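Local coordinates for cellulose hydrolase (Bacillus licheniformis, PDB 4YZT), which hydrolyses internal beta-1,4-glucosidic links of cellulose as a three-module endoglucanase of glycoside hydrolase family 5, subfamily 4, at residues A[230-238]-A[482-492]; A[280-288]-A[335-343]. All coordinates share one frame; numbering follows the deposited sequence.

In the fold
The first halves of both contacts lie within the eight-stranded TIM barrel of the family 5 catalytic module. Residues 230-238, the first half of contact 1, take in the end of helix 228-231 and the loop after it, beyond barrel strand 218-224. Helix 280-296 follows barrel strand 267-272. The chain finishes the barrel with strand 299-303, and residues 335-343, at the start of the X2 module, meet the first turns of that helix. Contact 2 thus closes a loop of 46 residues. The chain then completes the X2 sheet and enters the C-terminal beta module, where the loop 482-492, after strand 462-470, returns to 230-238. Contact 1 closes a loop of 243 residues that encloses contact 2. Both fasten an accessory module to the barrel. They touch where Y230 packs on S282, K283 and Y286.

Contact 1: residues A[230-238]-A[482-492]; sequences YVSNWWGRT and WSWTPYLNYDE
The two backbones run in opposite directions, N233 beside Y490 and W235 beside Y487, and Y490 N gives a nearly straight hydrogen bond (169°) to N233 O at 3.0 Å. W235 N is held from the same segment by N489 OD1 at 3.0 Å and, weakly, by L488 O. The N489 amide lies flat over the W234 indole, the two planes 7° apart. Its ND2 sits over the ring centre, 3.3 Å from W234 CD2, and N489 CB makes a CH-pi contact with the five-membered ring. ND2 also donates to E492 OE1 at 2.9 Å, so bonds at both ends hold the amide flat. N233 leaves helix 228-231 in a Schellman motif, and W234 to R237 form a type I' turn. The turn places W234 and W235 in an aromatic cluster with W482 and W484 of the C-terminal module. With CG anti to its carbonyl carbon, the W235 ring swings back towards 482-492. Its NE1 edge points at the face of W482, 3.4 Å from W482 CG, with planes at 81°. The edge of W484 meets one face of W235, CZ2 to W235 CE2 at 3.5 Å. N489 OD1 lies over the opposite face. Y487 CB presses on the W235 carbonyl carbon at 3.3 Å, while Y487 OH bonds to E520 OE2. Water bridges fill in the polar edges: one links S232 O, Y490 O and, weakly, W234 NE1; another joins W234 NE1 to E492 OE2. N233 ND2 reaches beyond both segments to A464 O on strand 462-470.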
loop_
_atom_site.group_PDB
_atom_site.type_symbol
_atom_site.label_atom_id
_atom_site.label_comp_id
_atom_site.label_asym_id
_atom_site.label_seq_id
_atom_site.Cartn_x
_atom_site.Cartn_y
_atom_site.Cartn_z
ATOM N N TYR A 230 -5.274 7.869 6.773
ATOM C CA TYR A 230 -6.201 6.862 6.274
ATOM C C TYR A 230 -5.426 5.622 5.810
ATOM O O TYR A 230 -5.770 4.498 6.199
ATOM C CB TYR A 230 -7.099 7.374 5.121
ATOM C CG TYR A 230 -7.687 6.179 4.401
ATOM C CD1 TYR A 230 -8.593 5.327 5.049
ATOM C CD2 TYR A 230 -7.256 5.831 3.118
ATOM C CE1 TYR A 230 -9.091 4.189 4.419
ATOM C CE2 TYR A 230 -7.745 4.686 2.479
ATOM C CZ TYR A 230 -8.657 3.874 3.135
ATOM O OH TYR A 230 -9.140 2.741 2.517
ATOM N N VAL A 231 -4.387 5.807 4.990
ATOM C CA VAL A 231 -3.724 4.637 4.417
ATOM C C VAL A 231 -3.048 3.816 5.506
ATOM O O VAL A 231 -2.982 2.592 5.396
ATOM C CB VAL A 231 -2.702 5.007 3.291
ATOM C CG1 VAL A 231 -3.403 5.757 2.165
ATOM C CG2 VAL A 231 -1.544 5.806 3.814
ATOM N N SER A 232 -2.622 4.478 6.580
ATOM C CA SER A 232 -1.941 3.793 7.691
ATOM C C SER A 232 -2.848 3.463 8.886
ATOM O O SER A 232 -2.389 2.868 9.885
ATOM C CB SER A 232 -0.770 4.642 8.195
ATOM O OG SER A 232 0.163 4.895 7.158
ATOM N N ASN A 233 -4.123 3.830 8.779
ATOM C CA ASN A 233 -5.076 3.760 9.903
ATOM C C ASN A 233 -4.471 4.379 11.164
ATOM O O ASN A 233 -4.264 3.709 12.173
ATOM C CB ASN A 233 -5.523 2.321 10.175
ATOM C CG ASN A 233 -6.635 2.246 11.217
ATOM O OD1 ASN A 233 -7.251 3.261 11.555
ATOM N ND2 ASN A 233 -6.887 1.054 11.734
ATOM N N TRP A 234 -4.158 5.665 11.069
ATOM C CA TRP A 234 -3.722 6.431 12.232
ATOM C C TRP A 234 -4.892 7.239 12.803
ATOM O O TRP A 234 -5.757 7.694 12.058
ATOM C CB TRP A 234 -2.578 7.381 11.851
ATOM C CG TRP A 234 -1.209 6.749 11.756
ATOM C CD1 TRP A 234 -0.917 5.428 11.628
ATOM C CD2 TRP A 234 0.049 7.436 11.808
ATOM N NE1 TRP A 234 0.449 5.245 11.588
ATOM C CE2 TRP A 234 1.062 6.465 11.703
ATOM C CE3 TRP A 234 0.414 8.783 11.953
ATOM C CZ2 TRP A 234 2.418 6.791 11.724
ATOM C CZ3 TRP A 234 1.757 9.108 11.970
ATOM C CH2 TRP A 234 2.745 8.114 11.853
ATOM N N TRP A 235 -4.888 7.437 14.118
ATOM C CA TRP A 235 -5.824 8.334 14.792
ATOM C C TRP A 235 -7.299 8.076 14.506
ATOM O O TRP A 235 -8.106 9.005 14.507
ATOM C CB TRP A 235 -5.493 9.795 14.443
ATOM C CG TRP A 235 -4.038 10.155 14.681
ATOM C CD1 TRP A 235 -3.298 9.877 15.783
ATOM C CD2 TRP A 235 -3.177 10.878 13.792
ATOM N NE1 TRP A 235 -2.023 10.369 15.642
ATOM C CE2 TRP A 235 -1.922 10.982 14.421
ATOM C CE3 TRP A 235 -3.340 11.430 12.517
ATOM C CZ2 TRP A 235 -0.833 11.625 13.819
ATOM C CZ3 TRP A 235 -2.267 12.065 11.927
ATOM C CH2 TRP A 235 -1.030 12.160 12.578
ATOM N N GLY A 236 -7.652 6.817 14.263
ATOM C CA GLY A 236 -9.040 6.451 14.062
ATOM C C GLY A 236 -9.605 6.807 12.696
ATOM O O GLY A 236 -10.827 6.784 12.515
ATOM N N ARG A 237 -8.741 7.106 11.724
ATOM C CA ARG A 237 -9.222 7.444 10.378
ATOM C C ARG A 237 -9.459 6.166 9.573
ATOM O O ARG A 237 -8.647 5.784 8.730
ATOM C CB ARG A 237 -8.223 8.371 9.644
ATOM C CG ARG A 237 -8.805 9.029 8.386
ATOM C CD ARG A 237 -7.898 10.130 7.805
ATOM N NE ARG A 237 -8.560 10.843 6.712
ATOM C CZ ARG A 237 -8.211 12.055 6.282
ATOM N NH1 ARG A 237 -7.194 12.698 6.851
ATOM N NH2 ARG A 237 -8.885 12.638 5.287
ATOM N N THR A 238 -10.591 5.525 9.835
ATOM C CA THR A 238 -10.846 4.176 9.368
ATOM C C THR A 238 -11.610 4.097 8.051
ATOM O O THR A 238 -11.803 3.005 7.522
ATOM C CB THR A 238 -11.652 3.387 10.415
ATOM O OG1 THR A 238 -12.909 4.041 10.636
ATOM C CG2 THR A 238 -10.895 3.299 11.743
ATOM N N TRP A 482 0.773 12.642 20.648
ATOM C CA TRP A 482 -0.325 13.277 19.920
ATOM C C TRP A 482 -1.274 13.995 20.884
ATOM O O TRP A 482 -2.102 13.358 21.525
ATOM C CB TRP A 482 -1.125 12.243 19.119
ATOM C CG TRP A 482 -0.314 11.157 18.448
ATOM C CD1 TRP A 482 -0.406 9.810 18.677
ATOM C CD2 TRP A 482 0.693 11.325 17.440
ATOM N NE1 TRP A 482 0.478 9.130 17.872
ATOM C CE2 TRP A 482 1.167 10.034 17.107
ATOM C CE3 TRP A 482 1.236 12.436 16.785
ATOM C CZ2 TRP A 482 2.165 9.822 16.149
ATOM C CZ3 TRP A 482 2.232 12.226 15.829
ATOM C CH2 TRP A 482 2.682 10.928 15.521
ATOM N N SER A 483 -1.177 15.315 20.978
ATOM C CA SER A 483 -1.928 16.043 21.994
ATOM C C SER A 483 -3.436 16.135 21.748
ATOM O O SER A 483 -4.205 16.288 22.701
ATOM C CB SER A 483 -1.370 17.458 22.128
ATOM O OG SER A 483 -1.538 18.150 20.908
ATOM N N TRP A 484 -3.858 16.046 20.485
ATOM C CA TRP A 484 -5.216 16.453 20.092
ATOM C C TRP A 484 -6.236 15.311 19.992
ATOM O O TRP A 484 -7.421 15.560 19.758
ATOM C CB TRP A 484 -5.172 17.175 18.745
ATOM C CG TRP A 484 -4.897 16.227 17.610
ATOM C CD1 TRP A 484 -5.821 15.588 16.840
ATOM C CD2 TRP A 484 -3.612 15.780 17.146
ATOM N NE1 TRP A 484 -5.199 14.778 15.914
ATOM C CE2 TRP A 484 -3.843 14.878 16.080
ATOM C CE3 TRP A 484 -2.293 16.052 17.522
ATOM C CZ2 TRP A 484 -2.807 14.256 15.390
ATOM C CZ3 TRP A 484 -1.260 15.439 16.825
ATOM C CH2 TRP A 484 -1.525 14.549 15.771
ATOM N N THR A 485 -5.776 14.072 20.146
ATOM C CA THR A 485 -6.646 12.908 19.983
ATOM C C THR A 485 -6.233 11.761 20.892
ATOM O O THR A 485 -5.044 11.573 21.161
ATOM C CB THR A 485 -6.660 12.397 18.511
ATOM O OG1 THR A 485 -7.527 11.261 18.403
ATOM C CG2 THR A 485 -5.255 11.960 18.044
ATOM N N PRO A 486 -7.224 10.990 21.379
ATOM C CA PRO A 486 -6.934 9.793 22.171
ATOM C C PRO A 486 -6.771 8.579 21.282
ATOM O O PRO A 486 -6.414 7.498 21.766
ATOM C CB PRO A 486 -8.169 9.671 23.063
ATOM C CG PRO A 486 -9.282 10.143 22.150
ATOM C CD PRO A 486 -8.669 11.298 21.367
ATOM N N TYR A 487 -7.016 8.745 19.986
ATOM C CA TYR A 487 -6.971 7.588 19.090
ATOM C C TYR A 487 -5.531 7.189 18.792
ATOM O O TYR A 487 -4.663 8.034 18.560
ATOM C CB TYR A 487 -7.761 7.855 17.803
ATOM C CG TYR A 487 -9.247 7.670 18.039
ATOM C CD1 TYR A 487 -10.042 8.732 18.412
ATOM C CD2 TYR A 487 -9.832 6.411 17.943
ATOM C CE1 TYR A 487 -11.386 8.569 18.659
ATOM C CE2 TYR A 487 -11.177 6.233 18.182
ATOM C CZ TYR A 487 -11.949 7.309 18.538
ATOM O OH TYR A 487 -13.293 7.141 18.775
ATOM N N LEU A 488 -5.296 5.881 18.846
ATOM C CA LEU A 488 -3.984 5.280 18.641
ATOM C C LEU A 488 -3.745 4.924 17.168
ATOM O O LEU A 488 -4.646 5.057 16.329
ATOM C CB LEU A 488 -3.838 4.024 19.512
ATOM C CG LEU A 488 -4.141 4.181 21.015
ATOM C CD1 LEU A 488 -3.983 2.840 21.714
ATOM C CD2 LEU A 488 -3.213 5.203 21.642
ATOM N N ASN A 489 -2.543 4.441 16.862
ATOM C CA ASN A 489 -2.159 4.143 15.478
ATOM C C ASN A 489 -1.968 2.653 15.232
ATOM O O ASN A 489 -1.273 1.971 15.986
ATOM C CB ASN A 489 -0.873 4.879 15.105
ATOM C CG ASN A 489 -1.032 6.402 15.083
ATOM O OD1 ASN A 489 -2.138 6.928 15.074
ATOM N ND2 ASN A 489 0.094 7.108 15.051
ATOM N N TYR A 490 -2.582 2.147 14.167
ATOM C CA TYR A 490 -2.437 0.738 13.794
ATOM C C TYR A 490 -0.977 0.274 13.730
ATOM O O TYR A 490 -0.104 1.002 13.252
ATOM C CB TYR A 490 -3.108 0.484 12.447
ATOM C CG TYR A 490 -2.859 -0.909 11.895
ATOM C CD1 TYR A 490 -3.445 -2.026 12.483
ATOM C CD2 TYR A 490 -2.035 -1.105 10.792
ATOM C CE1 TYR A 490 -3.222 -3.303 11.980
ATOM C CE2 TYR A 490 -1.809 -2.380 10.282
ATOM C CZ TYR A 490 -2.406 -3.473 10.885
ATOM O OH TYR A 490 -2.184 -4.741 10.388
ATOM N N ASP A 491 -0.745 -0.932 14.248
ATOM C CA ASP A 491 0.533 -1.647 14.186
ATOM C C ASP A 491 1.529 -1.099 15.215
ATOM O O ASP A 491 2.018 -1.863 16.032
ATOM C CB ASP A 491 1.136 -1.608 12.772
ATOM C CG ASP A 491 2.006 -2.819 12.460
ATOM O OD1 ASP A 491 1.760 -3.917 13.007
ATOM O OD2 ASP A 491 2.938 -2.672 11.646
ATOM N N GLU A 492 1.830 0.201 15.199
ATOM C CA GLU A 492 2.798 0.697 16.181
ATOM C C GLU A 492 2.189 0.734 17.587
ATOM O O GLU A 492 2.912 0.544 18.570
ATOM C CB GLU A 492 3.354 2.071 15.782
ATOM C CG GLU A 492 2.404 3.224 15.913
ATOM C CD GLU A 492 2.991 4.529 15.376
ATOM O OE1 GLU A 492 2.473 5.601 15.738
ATOM O OE2 GLU A 492 3.956 4.486 14.574
HETATM O O HOH W 1 0.114 2.243 10.809
HETATM O O HOH W 2 -6.297 4.218 14.310
HETATM O O HOH W 3 2.991 3.226 12.148
HETATM O O HOH W 4 -8.429 11.339 15.920
#

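Contact 2: residues A[280-288]-A[335-343]; sequences KHSKWLYHD and PNAIIKPAD
H281 and I338 interlock where helix 280-288 runs nearly antiparallel to strand 338-340, their axes 8.9 Å apart. I338 is the main bump. Its CD1 fits between W284 CB and D288 CB, and its CG2 meets H281 CE1 at 3.8 Å. A342 CB fills a hollow between K280 CB and the outer rim of the W284 indole, 3.7 Å from CZ3. The H281 ring extends from the helix toward the strand because chi1 (172°) sets CG opposite the backbone N, and ND1 donates to I339 O at 3.0 Å, in the ring plane. K340 lays its extended chain across one face of this ring, CD 3.5 Å from H281 NE2. Replacing H281 with an alanine is likely to leave I339 O without this donor and open a gap beneath the K340 chain. At one end K280 NZ forms a salt bridge with D343 OD1 (3.2 Å) and another with D427. At the other, N336 ND2 donates to D288 OD1 at 2.8 Å, and R292 holds D288 OD2. The contact joins the TIM barrel to the X2 module: helix 321-330 packs on W284, and strands 355-360 and 424-431 border strand 338-347 in the X2 sheet.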
loop_
_atom_site.group_PDB
_atom_site.type_symbol
_atom_site.label_atom_id
_atom_site.label_comp_id
_atom_site.label_asym_id
_atom_site.label_seq_id
_atom_site.Cartn_x
_atom_site.Cartn_y
_atom_site.Cartn_z
ATOM N N LYS A 280 -12.991 -2.751 3.888
ATOM C CA LYS A 280 -13.091 -3.166 2.493
ATOM C C LYS A 280 -13.568 -2.110 1.525
ATOM O O LYS A 280 -12.928 -1.865 0.518
ATOM C CB LYS A 280 -14.043 -4.348 2.367
ATOM C CG LYS A 280 -13.376 -5.639 2.020
ATOM C CD LYS A 280 -14.390 -6.782 2.035
ATOM C CE LYS A 280 -13.703 -8.067 2.358
ATOM N NZ LYS A 280 -14.691 -9.124 2.710
ATOM N N HIS A 281 -14.737 -1.545 1.808
ATOM C CA HIS A 281 -15.344 -0.594 0.888
ATOM C C HIS A 281 -14.413 0.587 0.636
ATOM O O HIS A 281 -14.175 0.971 -0.499
ATOM C CB HIS A 281 -16.681 -0.086 1.416
ATOM C CG HIS A 281 -17.248 1.022 0.591
ATOM N ND1 HIS A 281 -18.002 0.792 -0.539
ATOM C CD2 HIS A 281 -17.119 2.367 0.693
ATOM C CE1 HIS A 281 -18.341 1.949 -1.080
ATOM N NE2 HIS A 281 -17.811 2.920 -0.356
ATOM N N SER A 282 -13.886 1.167 1.704
ATOM C CA SER A 282 -12.978 2.298 1.548
ATOM C C SER A 282 -11.746 1.888 0.765
ATOM O O SER A 282 -11.311 2.603 -0.132
ATOM C CB SER A 282 -12.575 2.861 2.902
ATOM O OG SER A 282 -13.694 3.435 3.565
ATOM N N LYS A 283 -11.178 0.740 1.107
ATOM C CA LYS A 283 -9.963 0.288 0.435
ATOM C C LYS A 283 -10.180 0.099 -1.070
ATOM O O LYS A 283 -9.346 0.505 -1.884
ATOM C CB LYS A 283 -9.462 -1.011 1.060
ATOM C CG LYS A 283 -8.093 -1.442 0.551
ATOM C CD LYS A 283 -7.923 -2.957 0.668
ATOM C CE LYS A 283 -7.851 -3.437 2.099
ATOM N NZ LYS A 283 -7.898 -4.948 2.144
ATOM N N TRP A 284 -11.307 -0.512 -1.434
ATOM C CA TRP A 284 -11.608 -0.752 -2.844
ATOM C C TRP A 284 -11.823 0.572 -3.574
ATOM O O TRP A 284 -11.254 0.806 -4.643
ATOM C CB TRP A 284 -12.835 -1.662 -2.990
ATOM C CG TRP A 284 -12.615 -3.060 -2.444
ATOM C CD1 TRP A 284 -11.444 -3.580 -1.976
ATOM C CD2 TRP A 284 -13.599 -4.099 -2.312
ATOM N NE1 TRP A 284 -11.635 -4.879 -1.565
ATOM C CE2 TRP A 284 -12.950 -5.220 -1.751
ATOM C CE3 TRP A 284 -14.964 -4.191 -2.614
ATOM C CZ2 TRP A 284 -13.619 -6.425 -1.489
ATOM C CZ3 TRP A 284 -15.636 -5.396 -2.343
ATOM C CH2 TRP A 284 -14.962 -6.487 -1.785
ATOM N N LEU A 285 -12.636 1.443 -2.981
ATOM C CA LEU A 285 -12.883 2.777 -3.536
ATOM C C LEU A 285 -11.597 3.612 -3.691
ATOM O O LEU A 285 -11.418 4.316 -4.682
ATOM C CB LEU A 285 -13.888 3.527 -2.658
ATOM C CG LEU A 285 -14.343 4.901 -3.164
ATOM C CD1 LEU A 285 -15.062 4.753 -4.516
ATOM C CD2 LEU A 285 -15.251 5.563 -2.153
ATOM N N TYR A 286 -10.727 3.558 -2.692
ATOM C CA TYR A 286 -9.462 4.285 -2.738
ATOM C C TYR A 286 -8.601 3.810 -3.912
ATOM O O TYR A 286 -8.093 4.616 -4.706
ATOM C CB TYR A 286 -8.707 4.123 -1.412
ATOM C CG TYR A 286 -7.422 4.921 -1.344
ATOM C CD1 TYR A 286 -6.221 4.383 -1.791
ATOM C CD2 TYR A 286 -7.411 6.226 -0.854
ATOM C CE1 TYR A 286 -5.047 5.116 -1.745
ATOM C CE2 TYR A 286 -6.241 6.949 -0.798
ATOM C CZ TYR A 286 -5.072 6.397 -1.251
ATOM O OH TYR A 286 -3.900 7.125 -1.203
ATOM N N HIS A 287 -8.447 2.498 -4.043
ATOM C CA HIS A 287 -7.585 1.983 -5.100
ATOM C C HIS A 287 -8.172 2.260 -6.487
ATOM O O HIS A 287 -7.455 2.710 -7.385
ATOM C CB HIS A 287 -7.324 0.493 -4.900
ATOM C CG HIS A 287 -6.299 0.204 -3.845
ATOM N ND1 HIS A 287 -6.595 0.201 -2.499
ATOM C CD2 HIS A 287 -4.975 -0.080 -3.940
ATOM C CE1 HIS A 287 -5.502 -0.078 -1.808
ATOM N NE2 HIS A 287 -4.504 -0.251 -2.658
ATOM N N ASP A 288 -9.468 2.026 -6.671
ATOM C CA ASP A 288 -10.081 2.291 -7.968
ATOM C C ASP A 288 -9.979 3.765 -8.340
ATOM O O ASP A 288 -9.672 4.106 -9.480
ATOM C CB ASP A 288 -11.553 1.871 -7.992
ATOM C CG ASP A 288 -12.209 2.178 -9.324
ATOM O OD1 ASP A 288 -11.943 1.452 -10.310
ATOM O OD2 ASP A 288 -12.976 3.162 -9.396
ATOM N N PRO A 335 -12.932 1.150 -15.788
ATOM C CA PRO A 335 -13.580 1.455 -14.509
ATOM C C PRO A 335 -14.243 0.236 -13.857
ATOM O O PRO A 335 -14.767 -0.648 -14.547
ATOM C CB PRO A 335 -14.630 2.495 -14.892
ATOM C CG PRO A 335 -14.074 3.134 -16.140
ATOM C CD PRO A 335 -13.425 2.005 -16.880
ATOM N N ASN A 336 -14.211 0.216 -12.528
ATOM C CA ASN A 336 -14.800 -0.855 -11.736
ATOM C C ASN A 336 -15.997 -0.364 -10.941
ATOM O O ASN A 336 -15.942 0.705 -10.318
ATOM C CB ASN A 336 -13.765 -1.436 -10.767
ATOM C CG ASN A 336 -12.497 -1.868 -11.463
ATOM O OD1 ASN A 336 -12.448 -2.932 -12.085
ATOM N ND2 ASN A 336 -11.453 -1.047 -11.356
ATOM N N ALA A 337 -17.067 -1.151 -10.946
ATOM C CA ALA A 337 -18.215 -0.860 -10.102
ATOM C C ALA A 337 -17.843 -1.120 -8.632
ATOM O O ALA A 337 -17.071 -2.034 -8.325
ATOM C CB ALA A 337 -19.414 -1.698 -10.531
ATOM N N ILE A 338 -18.380 -0.301 -7.732
ATOM C CA ILE A 338 -18.106 -0.445 -6.308
ATOM C C ILE A 338 -19.430 -0.573 -5.540
ATOM O O ILE A 338 -20.311 0.291 -5.664
ATOM C CB ILE A 338 -17.294 0.760 -5.760
ATOM C CG1 ILE A 338 -16.023 0.996 -6.590
ATOM C CG2 ILE A 338 -16.948 0.540 -4.299
ATOM C CD1 ILE A 338 -14.965 -0.107 -6.460
ATOM N N ILE A 339 -19.586 -1.664 -4.785
ATOM C CA ILE A 339 -20.782 -1.864 -3.963
ATOM C C ILE A 339 -20.616 -1.344 -2.529
ATOM O O ILE A 339 -19.500 -1.297 -1.996
ATOM C CB ILE A 339 -21.190 -3.364 -3.887
ATOM C CG1 ILE A 339 -20.150 -4.174 -3.109
ATOM C CG2 ILE A 339 -21.423 -3.931 -5.283
ATOM C CD1 ILE A 339 -20.572 -5.616 -2.836
ATOM N N LYS A 340 -21.737 -0.952 -1.920
ATOM C CA LYS A 340 -21.787 -0.542 -0.512
ATOM C C LYS A 340 -23.086 -1.050 0.109
ATOM O O LYS A 340 -24.173 -0.671 -0.332
ATOM C CB LYS A 340 -21.695 0.982 -0.380
ATOM C CG LYS A 340 -21.280 1.477 0.995
ATOM C CD LYS A 340 -21.053 2.988 1.007
ATOM C CE LYS A 340 -20.554 3.458 2.374
ATOM N NZ LYS A 340 -20.498 4.943 2.460
ATOM N N PRO A 341 -22.990 -1.898 1.146
ATOM C CA PRO A 341 -21.763 -2.296 1.838
ATOM C C PRO A 341 -21.051 -3.456 1.164
ATOM O O PRO A 341 -21.674 -4.208 0.418
ATOM C CB PRO A 341 -22.276 -2.716 3.225
ATOM C CG PRO A 341 -23.626 -3.299 2.937
ATOM C CD PRO A 341 -24.188 -2.505 1.762
ATOM N N ALA A 342 -19.765 -3.606 1.447
ATOM C CA ALA A 342 -19.005 -4.759 0.986
ATOM C C ALA A 342 -19.033 -5.867 2.031
ATOM O O ALA A 342 -18.874 -7.041 1.710
ATOM C CB ALA A 342 -17.571 -4.362 0.668
ATOM N N ASP A 343 -19.202 -5.474 3.290
ATOM C CA ASP A 343 -19.380 -6.420 4.386
ATOM C C ASP A 343 -20.744 -6.213 5.018
ATOM O O ASP A 343 -21.030 -5.141 5.557
ATOM C CB ASP A 343 -18.288 -6.248 5.440
ATOM C CG ASP A 343 -17.026 -7.025 5.118
ATOM O OD1 ASP A 343 -17.112 -8.128 4.533
ATOM O OD2 ASP A 343 -15.933 -6.533 5.470
HETATM O O HOH W 5 -14.922 -4.292 5.827
HETATM O O HOH W 6 -18.214 5.493 0.825
#